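Local coordinates for protein twin-arginine translocation pathway signal (Rhodoferax ferrireducens, PDB 5IM2) that probably serves as the solute-binding protein of a TRAP transport system, and holds a copurified benzoate in its ligand pocket, at residues Thr195-Val198 against Thr199-Leu202; Glu147-Gln150 against Thr151-Asp155. All coordinates share one frame; numbering follows the deposited sequence.

Interaction 1 of 2, residues Thr195-Val198 against Thr199-Leu202; sequences TRQV and TKML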
ATOM      1  N   THR A 195       0.571  -8.585  -2.449  1.00 17.07           N
ATOM      2  CA  THR A 195       0.684  -9.283  -1.176  1.00 14.69           C
ATOM      3  C   THR A 195      -0.171 -10.552  -1.212  1.00 21.58           C
ATOM      4  O   THR A 195      -1.082 -10.670  -2.028  1.00 18.38           O
ATOM      5  CB  THR A 195       0.193  -8.414  -0.042  1.00 14.93           C
ATOM      6  OG1 THR A 195      -1.226  -8.270  -0.200  1.00 21.82           O
ATOM      7  CG2 THR A 195       0.864  -7.045  -0.066  1.00 18.83           C
ATOM      8  N   ARG A 196       0.039 -11.440  -0.234  1.00 23.60           N
ATOM      9  CA  ARG A 196      -0.710 -12.707  -0.205  1.00 18.61           C
ATOM     10  C   ARG A 196      -2.221 -12.496  -0.035  1.00 17.12           C
ATOM     11  O   ARG A 196      -3.015 -13.283  -0.554  1.00 17.97           O
ATOM     12  CB  ARG A 196      -0.152 -13.623   0.889  1.00 26.98           C
ATOM     13  CG  ARG A 196      -0.625 -13.317   2.287  1.00 42.08           C
ATOM     14  CD  ARG A 196      -0.210 -14.389   3.298  1.00 49.57           C
ATOM     15  NE  ARG A 196      -0.730 -14.076   4.630  1.00 53.11           N
ATOM     16  CZ  ARG A 196      -1.013 -14.971   5.575  1.00 67.12           C
ATOM     17  NH1 ARG A 196      -0.832 -16.273   5.360  1.00 68.61           N
ATOM     18  NH2 ARG A 196      -1.488 -14.560   6.748  1.00 64.07           N
ATOM     19  N   GLN A 197      -2.684 -11.466   0.702  1.00 18.93           N
ATOM     20  CA  GLN A 197      -4.136 -11.343   0.778  1.00 19.52           C
ATOM     21  C   GLN A 197      -4.734 -10.917  -0.549  1.00 17.53           C
ATOM     22  O   GLN A 197      -5.852 -11.296  -0.862  1.00 17.36           O
ATOM     23  CB  GLN A 197      -4.598 -10.360   1.876  1.00 25.05           C
ATOM     24  CG  GLN A 197      -4.510 -10.868   3.284  1.00 21.64           C
ATOM     25  CD  GLN A 197      -4.968 -12.280   3.471  1.00 16.20           C
ATOM     26  OE1 GLN A 197      -6.003 -12.689   2.935  1.00 28.61           O
ATOM     27  NE2 GLN A 197      -4.239 -13.021   4.280  1.00 24.10           N
ATOM     28  N   VAL A 198      -4.026 -10.107  -1.345  1.00 16.43           N
ATOM     29  CA  VAL A 198      -4.591  -9.727  -2.630  1.00 17.27           C
ATOM     30  C   VAL A 198      -4.517 -10.897  -3.603  1.00 15.24           C
ATOM     31  O   VAL A 198      -5.446 -11.119  -4.391  1.00 16.49           O
ATOM     32  CB  VAL A 198      -3.872  -8.480  -3.168  1.00 17.03           C
ATOM     33  CG1 VAL A 198      -4.499  -7.997  -4.468  1.00 18.31           C
ATOM     34  CG2 VAL A 198      -3.897  -7.375  -2.113  1.00 18.03           C
ATOM     35  N   THR A 199      -3.431 -11.683  -3.552  1.00 15.49           N
ATOM     36  CA  THR A 199      -3.344 -12.843  -4.455  1.00 13.17           C
ATOM     37  C   THR A 199      -4.337 -13.919  -4.057  1.00 13.95           C
ATOM     38  O   THR A 199      -4.900 -14.593  -4.936  1.00 16.42           O
ATOM     39  CB  THR A 199      -1.928 -13.418  -4.520  1.00 15.70           C
ATOM     40  OG1 THR A 199      -1.489 -13.835  -3.230  1.00 18.87           O
ATOM     41  CG2 THR A 199      -0.950 -12.425  -5.127  1.00 19.08           C
ATOM     42  N   LYS A 200      -4.638 -14.037  -2.759  1.00 14.15           N
ATOM     43  CA  LYS A 200      -5.697 -14.959  -2.341  1.00 14.00           C
ATOM     44  C   LYS A 200      -7.043 -14.545  -2.914  1.00 14.93           C
ATOM     45  O   LYS A 200      -7.816 -15.392  -3.397  1.00 17.02           O
ATOM     46  CB  LYS A 200      -5.737 -15.035  -0.820  1.00 16.42           C
ATOM     47  CG  LYS A 200      -4.612 -15.876  -0.263  1.00 25.37           C
ATOM     48  CD  LYS A 200      -4.635 -15.925   1.248  1.00 42.27           C
ATOM     49  CE  LYS A 200      -3.321 -16.485   1.796  1.00 58.45           C
ATOM     50  NZ  LYS A 200      -2.975 -17.801   1.183  1.00 68.84           N
ATOM     51  N   MET A 201      -7.362 -13.248  -2.867  0.68 14.26           N
ATOM     52  CA  MET A 201      -8.594 -12.782  -3.491  0.68 16.58           C
ATOM     53  C   MET A 201      -8.579 -13.079  -4.979  0.68 16.22           C
ATOM     54  O   MET A 201      -9.546 -13.622  -5.525  0.68 17.46           O
ATOM     55  CB  MET A 201      -8.786 -11.283  -3.226  0.68 20.87           C
ATOM     56  CG  MET A 201      -9.932 -10.635  -3.981  0.68 21.29           C
ATOM     57  SD  MET A 201      -9.484 -10.026  -5.617  0.68 19.62           S
ATOM     58  CE  MET A 201      -8.261  -8.772  -5.266  0.68 20.50           C
ATOM     59  N   LEU A 202      -7.473 -12.768  -5.660  1.00 16.30           N
ATOM     60  CA  LEU A 202      -7.449 -13.011  -7.100  1.00 16.61           C
ATOM     61  C   LEU A 202      -7.716 -14.483  -7.414  1.00 14.46           C
ATOM     62  O   LEU A 202      -8.388 -14.805  -8.402  1.00 17.54           O
ATOM     63  CB  LEU A 202      -6.113 -12.562  -7.694  1.00 16.04           C
ATOM     64  CG  LEU A 202      -5.810 -11.053  -7.680  1.00 20.70           C
ATOM     65  CD1 LEU A 202      -4.361 -10.730  -8.057  1.00 16.83           C
ATOM     66  CD2 LEU A 202      -6.747 -10.301  -8.589  1.00 27.43           C
TER
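Thr195 O accepts the backbone N-H of Thr199 at 3.0 Å. Thr195 is the N-cap residue, and its own hydroxyl bonds to Glu130. Arg196 O accepts Lys200 N at 2.8 Å. Thr199 OG1 also comes to 3.1 Å from Arg196 O. Its chi1 of 59° sets the hydroxyl between its own N and carbonyl carbon, facing back down the helix. This bond is possible but not certain, since the one proton has another acceptor near. A valine at Thr199 removes the hydroxyl, and would probably leave Arg196 O without this possible second donor. The Arg196 and Lys200 chains run side by side, with Arg196 CD 4.0 Å from Lys200 CE. Arg196 NE and NH2 form salt bridges with Glu127 and Asp342, which probably offset the nearby lysine charge. This first part of helix 196-205 belongs to a beta-alpha-beta unit, between parallel strands 190-193 and 208-211, with the Thr195 side chain about 7 Å from the bound benzoate. Gln197 O takes Met201 N, while its side-chain NE2 turns to Glu127. Val198 O accepts Leu202 N at 2.9 Å, and Leu202 CG packs 3.3 Å from the same oxygen.

Interaction 2 of 2, residues Glu147-Gln150 against Thr151-Asp155; sequences EYMQ and TMALD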
ATOM      1  N   GLU A 147      -4.142   3.611  14.216  1.00 15.55           N
ATOM      2  CA  GLU A 147      -4.738   3.347  15.522  1.00 14.88           C
ATOM      3  C   GLU A 147      -4.850   1.854  15.800  1.00 17.63           C
ATOM      4  O   GLU A 147      -4.561   1.399  16.914  1.00 20.91           O
ATOM      5  CB  GLU A 147      -6.108   4.014  15.631  1.00 14.56           C
ATOM      6  CG  GLU A 147      -6.736   3.782  16.993  1.00 23.59           C
ATOM      7  CD  GLU A 147      -7.994   4.606  17.276  1.00 34.18           C
ATOM      8  OE1 GLU A 147      -8.367   5.493  16.485  1.00 27.86           O
ATOM      9  OE2 GLU A 147      -8.613   4.349  18.323  1.00 27.67           O
ATOM     10  N   TYR A 148      -5.215   1.073  14.789  1.00 13.33           N
ATOM     11  CA  TYR A 148      -5.247  -0.387  14.920  1.00 14.45           C
ATOM     12  C   TYR A 148      -3.897  -0.956  15.364  1.00 19.81           C
ATOM     13  O   TYR A 148      -3.817  -1.773  16.290  1.00 17.69           O
ATOM     14  CB  TYR A 148      -5.676  -0.988  13.580  1.00 15.31           C
ATOM     15  CG  TYR A 148      -5.683  -2.501  13.444  1.00 15.12           C
ATOM     16  CD1 TYR A 148      -4.539  -3.161  13.029  1.00 18.42           C
ATOM     17  CD2 TYR A 148      -6.824  -3.240  13.652  1.00 18.40           C
ATOM     18  CE1 TYR A 148      -4.508  -4.553  12.852  1.00 15.72           C
ATOM     19  CE2 TYR A 148      -6.819  -4.643  13.469  1.00 15.25           C
ATOM     20  CZ  TYR A 148      -5.647  -5.276  13.044  1.00 17.13           C
ATOM     21  OH  TYR A 148      -5.583  -6.635  12.821  1.00 17.28           O
ATOM     22  N   MET A 149      -2.817  -0.588  14.686  1.00 16.76           N
ATOM     23  CA  MET A 149      -1.547  -1.208  15.043  1.00 18.88           C
ATOM     24  C   MET A 149      -1.105  -0.755  16.427  1.00 19.38           C
ATOM     25  O   MET A 149      -0.570  -1.548  17.212  1.00 21.77           O
ATOM     26  CB  MET A 149      -0.485  -0.897  13.990  1.00 21.64           C
ATOM     27  CG  MET A 149      -0.814  -1.501  12.637  1.00 23.54           C
ATOM     28  SD  MET A 149      -1.102  -3.318  12.615  1.00 25.49           S
ATOM     29  CE  MET A 149       0.488  -3.965  13.113  1.00 29.65           C
ATOM     30  N   GLN A 150      -1.367   0.510  16.753  1.00 19.98           N
ATOM     31  CA  GLN A 150      -0.918   1.069  18.018  1.00 25.62           C
ATOM     32  C   GLN A 150      -1.619   0.414  19.188  1.00 27.68           C
ATOM     33  O   GLN A 150      -1.018   0.227  20.247  1.00 23.32           O
ATOM     34  CB  GLN A 150      -1.185   2.572  18.043  1.00 33.70           C
ATOM     35  CG  GLN A 150      -0.101   3.388  17.429  1.00 62.45           C
ATOM     36  CD  GLN A 150       1.123   3.458  18.305  1.00 86.07           C
ATOM     37  OE1 GLN A 150       2.100   2.738  18.088  1.00101.55           O
ATOM     38  NE2 GLN A 150       1.080   4.332  19.306  1.00 87.95           N
ATOM     39  N   THR A 151      -2.897   0.093  19.031  1.00 19.26           N
ATOM     40  CA  THR A 151      -3.699  -0.358  20.162  1.00 23.73           C
ATOM     41  C   THR A 151      -3.848  -1.867  20.198  1.00 23.28           C
ATOM     42  O   THR A 151      -3.892  -2.447  21.283  1.00 26.79           O
ATOM     43  CB  THR A 151      -5.083   0.301  20.140  1.00 24.81           C
ATOM     44  OG1 THR A 151      -5.792  -0.070  18.952  1.00 32.49           O
ATOM     45  CG2 THR A 151      -4.944   1.805  20.171  1.00 24.25           C
ATOM     46  N   MET A 152      -3.843  -2.516  19.037  1.00 24.23           N
ATOM     47  CA  MET A 152      -4.159  -3.931  18.911  1.00 21.51           C
ATOM     48  C   MET A 152      -2.962  -4.829  18.644  1.00 27.32           C
ATOM     49  O   MET A 152      -3.020  -6.014  18.958  1.00 28.23           O
ATOM     50  CB  MET A 152      -5.132  -4.158  17.743  1.00 20.26           C
ATOM     51  CG  MET A 152      -6.414  -3.290  17.749  1.00 20.43           C
ATOM     52  SD  MET A 152      -7.337  -3.504  19.292  1.00 25.90           S
ATOM     53  CE  MET A 152      -7.968  -5.160  19.004  1.00 20.85           C
ATOM     54  N   ALA A 153      -1.909  -4.309  18.029  1.00 22.21           N
ATOM     55  CA  ALA A 153      -0.850  -5.134  17.464  1.00 26.16           C
ATOM     56  C   ALA A 153       0.471  -4.376  17.548  1.00 21.13           C
ATOM     57  O   ALA A 153       1.243  -4.313  16.586  1.00 21.48           O
ATOM     58  CB  ALA A 153      -1.166  -5.529  16.023  1.00 27.85           C
ATOM     59  N   LEU A 154       0.765  -3.833  18.732  1.00 26.45           N
ATOM     60  CA  LEU A 154       1.968  -3.030  18.898  1.00 25.98           C
ATOM     61  C   LEU A 154       3.228  -3.870  18.749  1.00 28.94           C
ATOM     62  O   LEU A 154       4.271  -3.344  18.353  1.00 35.26           O
ATOM     63  CB  LEU A 154       1.923  -2.327  20.249  1.00 33.91           C
ATOM     64  CG  LEU A 154       3.029  -1.322  20.555  1.00 31.23           C
ATOM     65  CD1 LEU A 154       3.012  -0.130  19.596  1.00 35.88           C
ATOM     66  CD2 LEU A 154       2.872  -0.885  21.994  1.00 38.23           C
ATOM     67  N   ASP A 155       3.153  -5.172  19.022  1.00 23.94           N
ATOM     68  CA  ASP A 155       4.354  -5.997  18.934  1.00 25.00           C
ATOM     69  C   ASP A 155       4.700  -6.402  17.505  1.00 25.54           C
ATOM     70  O   ASP A 155       5.796  -6.916  17.282  1.00 26.94           O
ATOM     71  CB  ASP A 155       4.186  -7.256  19.767  1.00 34.41           C
ATOM     72  CG  ASP A 155       3.004  -8.059  19.328  1.00 43.28           C
ATOM     73  OD1 ASP A 155       1.865  -7.663  19.674  1.00 53.86           O
ATOM     74  OD2 ASP A 155       3.206  -9.061  18.615  1.00 47.47           O
TER
HETATM   75  O   HOH W   1      -8.017   2.099  19.569  1.00 61.87           O
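A chi1 of 62° turns Thr151 OG1 back along the helix to Glu147 O, and chi2 and chi3 of Met149, -56° and -64°, curl its CE round to Ala153. Both contacts lie at the C-terminal end of helix 138-152 in this family 7 solute-binding protein. Ala153 is the first residue to leave helical geometry. Glu147 O is gripped twice by Thr151. Thr151 OG1 donates to Glu147 O at 2.8 Å, and Thr151 N does so at 3.0 Å, from opposite faces of the carbonyl plane. The threonine hydroxyl thus uses its proton within the helix and still accepts from a water. That water also donates to Glu147 OE2, at 2.6 Å. The glutamate is extended, and its side chain crosses that of Thr151 at a slant, CG near CG2. Its OE2 also forms a salt bridge with Lys363, and OE1 a hydrogen bond with His364, both on helix 350-367.

Tyr148 O accepts Met152 N at 2.8 Å. The tyrosine and methionine side chains cross at about a right angle, with Tyr148 ring atom CD2 4.1 Å from Met152 CG. The ring packs edge-to-face with Phe129, and its OH bonds to Arg125 O. Leu353 and Leu360 of helix 350-367 also touch the tyrosine. The last of these helical bonds meets its acceptor off the lone pairs: Ala153 N reaches Met149 O from above the carbonyl plane, at 3.2 Å. On the exposed side, Gln150 OE1 meets Leu154 CD1. On the buried side, Met149 CE sits 3.7 Å from Ala153 CB.

Interaction 2 comes first along the chain, at the end of helix 138-152. The chain then adds strand 161-167 to the five-stranded sheet and strand 171-175 to the six-stranded one. It passes through strand 190-193 before interaction 1 starts helix 196-205. The two are in series and neither nest nor cross. Each spans about one helical turn and closes no long loop. The centres of interaction 1 and interaction 2 are about 23 Å apart. The nearest atoms of interaction 1 and interaction 2 are about 10 Å apart and do not touch. The earlier segment between Arg125 and Leu131 borders both. Interaction 2 ties it to helix 350-367, and interaction 1 ties it to helix 334-345.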